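Local structure of uroporphyrinogen-III C-methyltransferase (Pseudomonas denitrificans, 1S4D) at residues Trp170-Met182 / Ala191-Pro203. The protein catalyses the two successive S-adenosyl-L-methionine-dependent methylations, at C-2 and C-7, that turn uroporphyrinogen III into precorrin-2 on the way to cobalamin and siroheme. Sequence-based numbering, arbitrary orientation.
Sequences WQGIASGSPVIVM and AITANLIAGGRSP
R201 reaches back from the loop after helix 191-198 to grip two backbone carbonyls at the C-terminal end of helix 170-176 and just beyond it. Its NE donates to A174 O at 3.1 Å, and its NH2 to P178 O at 2.7 Å with an N-H...O angle of 156°. P178 O lies in the plane of the guanidinium and takes NH2 in its own carbonyl plane, while NE approaches A174 O slightly tilted from that carbonyl's plane. A bend at chi2 (-57°) turns the guanidinium onto these oxygens; I180 CG1 lies over one guanidinium face, and E205 forms a salt bridge with NH2.

Where helix 170-176 crosses helix 191-198 (signed angle -68° for these segments), G199 fits against A174, its O 3.4 Å from A174 CB. G200, with positive phi, follows helix 191-198 in a Schellman motif, in which R201 N bonds back to L196 O.

W170 carries the apolar half. N195 lies over one face of its indole, CB making a CH-pi contact 3.8 Å from the centroid of the five-membered ring. L196 CD1 meets the ring edge at CE3 (3.4 Å), and I192 CG2 comes obliquely to CH2 while also touching M182 SD (3.7 Å). An alanine in place of W170 would probably leave a gap beside I192 and L196 and take from N195 CB the ring face it packs on.

Strand 179-183 follows helix 170-176 and leads on to helix 189-198, which packs back on both within the C-terminal domain. Charge at one end and hydrocarbon at the other divide the work: R201 probably offsets the partial negative charge of the helix end, while the W170 cluster joins the two helices.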
loop_
_atom_site.group_PDB
_atom_site.type_symbol
_atom_site.label_atom_id
_atom_site.label_comp_id
_atom_site.label_asym_id
_atom_site.label_seq_id
_atom_site.Cartn_x
_atom_site.Cartn_y
_atom_site.Cartn_z
ATOM N N TRP B 170 -23.153 -1.390 -2.635
ATOM C CA TRP B 170 -22.620 -2.739 -2.550
ATOM C C TRP B 170 -22.708 -3.545 -3.857
ATOM O O TRP B 170 -21.913 -4.448 -4.081
ATOM C CB TRP B 170 -23.179 -3.478 -1.302
ATOM C CG TRP B 170 -22.501 -3.004 -0.012
ATOM C CD1 TRP B 170 -23.005 -2.092 0.879
ATOM C CD2 TRP B 170 -21.193 -3.382 0.496
ATOM N NE1 TRP B 170 -22.104 -1.875 1.895
ATOM C CE2 TRP B 170 -20.988 -2.656 1.696
ATOM C CE3 TRP B 170 -20.194 -4.273 0.078
ATOM C CZ2 TRP B 170 -19.827 -2.781 2.471
ATOM C CZ3 TRP B 170 -19.028 -4.403 0.861
ATOM C CH2 TRP B 170 -18.865 -3.660 2.044
ATOM N N GLN B 171 -23.629 -3.203 -4.746
ATOM C CA GLN B 171 -23.765 -3.928 -6.007
ATOM C C GLN B 171 -22.650 -3.553 -7.006
ATOM O O GLN B 171 -22.036 -4.427 -7.636
ATOM C CB GLN B 171 -25.146 -3.678 -6.576
ATOM C CG GLN B 171 -25.246 -3.815 -8.066
ATOM C CD GLN B 171 -25.895 -5.104 -8.467
ATOM O OE1 GLN B 171 -25.388 -6.194 -8.144
ATOM N NE2 GLN B 171 -27.029 -5.003 -9.179
ATOM N N GLY B 172 -22.391 -2.249 -7.134
ATOM C CA GLY B 172 -21.233 -1.765 -7.868
ATOM C C GLY B 172 -19.936 -2.382 -7.364
ATOM O O GLY B 172 -19.078 -2.810 -8.145
ATOM N N ILE B 173 -19.805 -2.441 -6.047
ATOM C CA ILE B 173 -18.636 -3.023 -5.423
ATOM C C ILE B 173 -18.523 -4.497 -5.747
ATOM O O ILE B 173 -17.422 -4.973 -6.031
ATOM C CB ILE B 173 -18.611 -2.705 -3.896
ATOM C CG1 ILE B 173 -17.636 -1.548 -3.663
ATOM C CG2 ILE B 173 -18.150 -3.899 -3.080
ATOM C CD1 ILE B 173 -18.138 -0.517 -2.827
ATOM N N ALA B 174 -19.664 -5.202 -5.755
ATOM C CA ALA B 174 -19.716 -6.608 -6.178
ATOM C C ALA B 174 -19.268 -6.872 -7.638
ATOM O O ALA B 174 -18.511 -7.836 -7.865
ATOM C CB ALA B 174 -21.087 -7.182 -5.946
ATOM N N SER B 175 -19.716 -6.045 -8.605
ATOM C CA SER B 175 -19.326 -6.202 -10.019
ATOM C C SER B 175 -17.988 -5.593 -10.406
ATOM O O SER B 175 -17.377 -6.017 -11.380
ATOM C CB SER B 175 -20.358 -5.591 -10.965
ATOM O OG SER B 175 -21.620 -5.490 -10.369
ATOM N N GLY B 176 -17.566 -4.565 -9.678
ATOM C CA GLY B 176 -16.368 -3.818 -10.011
ATOM C C GLY B 176 -15.065 -4.601 -10.080
ATOM O O GLY B 176 -14.334 -4.441 -11.046
ATOM N N SER B 177 -14.749 -5.403 -9.066
ATOM C CA SER B 177 -13.511 -6.194 -9.078
ATOM C C SER B 177 -13.767 -7.623 -8.611
ATOM O O SER B 177 -14.608 -7.849 -7.748
ATOM C CB SER B 177 -12.464 -5.628 -8.145
ATOM O OG SER B 177 -12.528 -4.234 -8.066
ATOM N N PRO B 178 -13.034 -8.571 -9.207
ATOM C CA PRO B 178 -13.120 -9.945 -8.745
ATOM C C PRO B 178 -12.608 -9.974 -7.309
ATOM O O PRO B 178 -13.417 -10.443 -6.481
ATOM C CB PRO B 178 -12.278 -10.732 -9.738
ATOM C CG PRO B 178 -11.641 -9.810 -10.569
ATOM C CD PRO B 178 -12.117 -8.409 -10.337
ATOM N N VAL B 179 -11.516 -9.294 -6.944
ATOM C CA VAL B 179 -11.071 -9.260 -5.536
ATOM C C VAL B 179 -11.528 -8.039 -4.730
ATOM O O VAL B 179 -11.482 -6.917 -5.233
ATOM C CB VAL B 179 -9.537 -9.415 -5.442
ATOM C CG1 VAL B 179 -9.050 -9.299 -3.985
ATOM C CG2 VAL B 179 -9.134 -10.765 -6.062
ATOM N N ILE B 180 -12.038 -8.261 -3.502
ATOM C CA ILE B 180 -12.398 -7.159 -2.599
ATOM C C ILE B 180 -11.574 -7.313 -1.345
ATOM O O ILE B 180 -11.452 -8.427 -0.816
ATOM C CB ILE B 180 -13.899 -7.197 -2.166
ATOM C CG1 ILE B 180 -14.856 -7.541 -3.326
ATOM C CG2 ILE B 180 -14.288 -5.910 -1.465
ATOM C CD1 ILE B 180 -15.018 -6.498 -4.292
ATOM N N VAL B 181 -11.027 -6.202 -0.862
ATOM C CA VAL B 181 -10.199 -6.219 0.330
ATOM C C VAL B 181 -10.811 -5.268 1.351
ATOM O O VAL B 181 -10.973 -4.068 1.089
ATOM C CB VAL B 181 -8.739 -5.804 0.019
ATOM C CG1 VAL B 181 -7.930 -5.577 1.337
ATOM C CG2 VAL B 181 -8.064 -6.803 -0.971
ATOM N N MET B 182 -11.153 -5.794 2.514
ATOM C CA MET B 182 -11.984 -5.033 3.419
ATOM C C MET B 182 -11.292 -4.781 4.746
ATOM O O MET B 182 -10.795 -5.720 5.376
ATOM C CB MET B 182 -13.321 -5.747 3.618
ATOM C CG MET B 182 -13.892 -6.298 2.335
ATOM S SD MET B 182 -15.639 -6.575 2.493
ATOM C CE MET B 182 -15.680 -8.168 3.364
ATOM N N ALA B 191 -23.725 -8.311 7.818
ATOM C CA ALA B 191 -24.416 -7.429 6.875
ATOM C C ALA B 191 -23.620 -7.236 5.584
ATOM O O ALA B 191 -24.197 -7.289 4.498
ATOM C CB ALA B 191 -24.754 -6.087 7.516
ATOM N N ILE B 192 -22.302 -7.046 5.701
ATOM C CA ILE B 192 -21.462 -6.817 4.536
ATOM C C ILE B 192 -21.515 -8.010 3.607
ATOM O O ILE B 192 -21.799 -7.900 2.418
ATOM C CB ILE B 192 -20.041 -6.563 4.962
ATOM C CG1 ILE B 192 -19.937 -5.170 5.577
ATOM C CG2 ILE B 192 -19.084 -6.725 3.771
ATOM C CD1 ILE B 192 -18.801 -5.043 6.531
ATOM N N THR B 193 -21.278 -9.171 4.182
ATOM C CA THR B 193 -21.298 -10.407 3.448
ATOM C C THR B 193 -22.648 -10.679 2.803
ATOM O O THR B 193 -22.729 -11.220 1.699
ATOM C CB THR B 193 -20.852 -11.486 4.404
ATOM O OG1 THR B 193 -19.612 -12.028 3.930
ATOM C CG2 THR B 193 -21.792 -12.613 4.447
ATOM N N ALA B 194 -23.728 -10.285 3.457
ATOM C CA ALA B 194 -25.029 -10.418 2.803
ATOM C C ALA B 194 -25.198 -9.367 1.656
ATOM O O ALA B 194 -25.844 -9.662 0.631
ATOM C CB ALA B 194 -26.153 -10.342 3.820
ATOM N N ASN B 195 -24.603 -8.171 1.817
ATOM C CA ASN B 195 -24.663 -7.158 0.765
ATOM C C ASN B 195 -24.046 -7.721 -0.504
ATOM O O ASN B 195 -24.659 -7.715 -1.570
ATOM C CB ASN B 195 -23.938 -5.878 1.154
ATOM C CG ASN B 195 -24.719 -5.006 2.161
ATOM O OD1 ASN B 195 -24.118 -4.159 2.835
ATOM N ND2 ASN B 195 -26.020 -5.194 2.265
ATOM N N LEU B 196 -22.849 -8.263 -0.366
ATOM C CA LEU B 196 -22.127 -8.819 -1.481
ATOM C C LEU B 196 -22.909 -9.942 -2.154
ATOM O O LEU B 196 -22.955 -10.004 -3.383
ATOM C CB LEU B 196 -20.786 -9.342 -0.982
ATOM C CG LEU B 196 -19.456 -8.607 -1.155
ATOM C CD1 LEU B 196 -19.587 -7.136 -1.642
ATOM C CD2 LEU B 196 -18.586 -8.746 0.110
ATOM N N ILE B 197 -23.511 -10.835 -1.367
ATOM C CA ILE B 197 -24.299 -11.929 -1.950
ATOM C C ILE B 197 -25.555 -11.396 -2.693
ATOM O O ILE B 197 -25.934 -11.922 -3.739
ATOM C CB ILE B 197 -24.686 -13.024 -0.864
ATOM C CG1 ILE B 197 -23.427 -13.740 -0.326
ATOM C CG2 ILE B 197 -25.746 -14.042 -1.412
ATOM C CD1 ILE B 197 -23.634 -14.569 0.950
ATOM N N ALA B 198 -26.204 -10.368 -2.143
ATOM C CA ALA B 198 -27.357 -9.741 -2.799
ATOM C C ALA B 198 -26.882 -9.094 -4.107
ATOM O O ALA B 198 -27.642 -8.971 -5.077
ATOM C CB ALA B 198 -28.012 -8.712 -1.881
ATOM N N GLY B 199 -25.595 -8.731 -4.122
ATOM C CA GLY B 199 -24.962 -8.124 -5.267
ATOM C C GLY B 199 -24.473 -9.078 -6.331
ATOM O O GLY B 199 -23.856 -8.642 -7.290
ATOM N N GLY B 200 -24.702 -10.368 -6.183
ATOM C CA GLY B 200 -24.386 -11.287 -7.271
ATOM C C GLY B 200 -23.173 -12.170 -7.057
ATOM O O GLY B 200 -22.876 -13.073 -7.849
ATOM N N ARG B 201 -22.458 -11.881 -5.978
ATOM C CA ARG B 201 -21.361 -12.694 -5.532
ATOM C C ARG B 201 -21.855 -14.098 -5.148
ATOM O O ARG B 201 -22.984 -14.254 -4.661
ATOM C CB ARG B 201 -20.776 -12.001 -4.322
ATOM C CG ARG B 201 -19.802 -10.915 -4.682
ATOM C CD ARG B 201 -18.675 -11.442 -5.547
ATOM N NE ARG B 201 -18.015 -10.348 -6.193
ATOM C CZ ARG B 201 -16.711 -10.218 -6.268
ATOM N NH1 ARG B 201 -16.222 -9.149 -6.874
ATOM N NH2 ARG B 201 -15.905 -11.148 -5.758
ATOM N N SER B 202 -21.044 -15.126 -5.366
ATOM C CA SER B 202 -21.501 -16.483 -5.068
ATOM C C SER B 202 -21.409 -16.793 -3.561
ATOM O O SER B 202 -20.388 -16.499 -2.945
ATOM C CB SER B 202 -20.689 -17.510 -5.857
ATOM O OG SER B 202 -20.786 -18.797 -5.254
ATOM N N PRO B 203 -22.448 -17.413 -2.979
ATOM C CA PRO B 203 -22.424 -17.777 -1.546
ATOM C C PRO B 203 -21.181 -18.607 -1.189
ATOM O O PRO B 203 -20.695 -18.551 -0.059
ATOM C CB PRO B 203 -23.715 -18.595 -1.357
ATOM C CG PRO B 203 -24.622 -18.151 -2.454
ATOM C CD PRO B 203 -23.714 -17.812 -3.634
#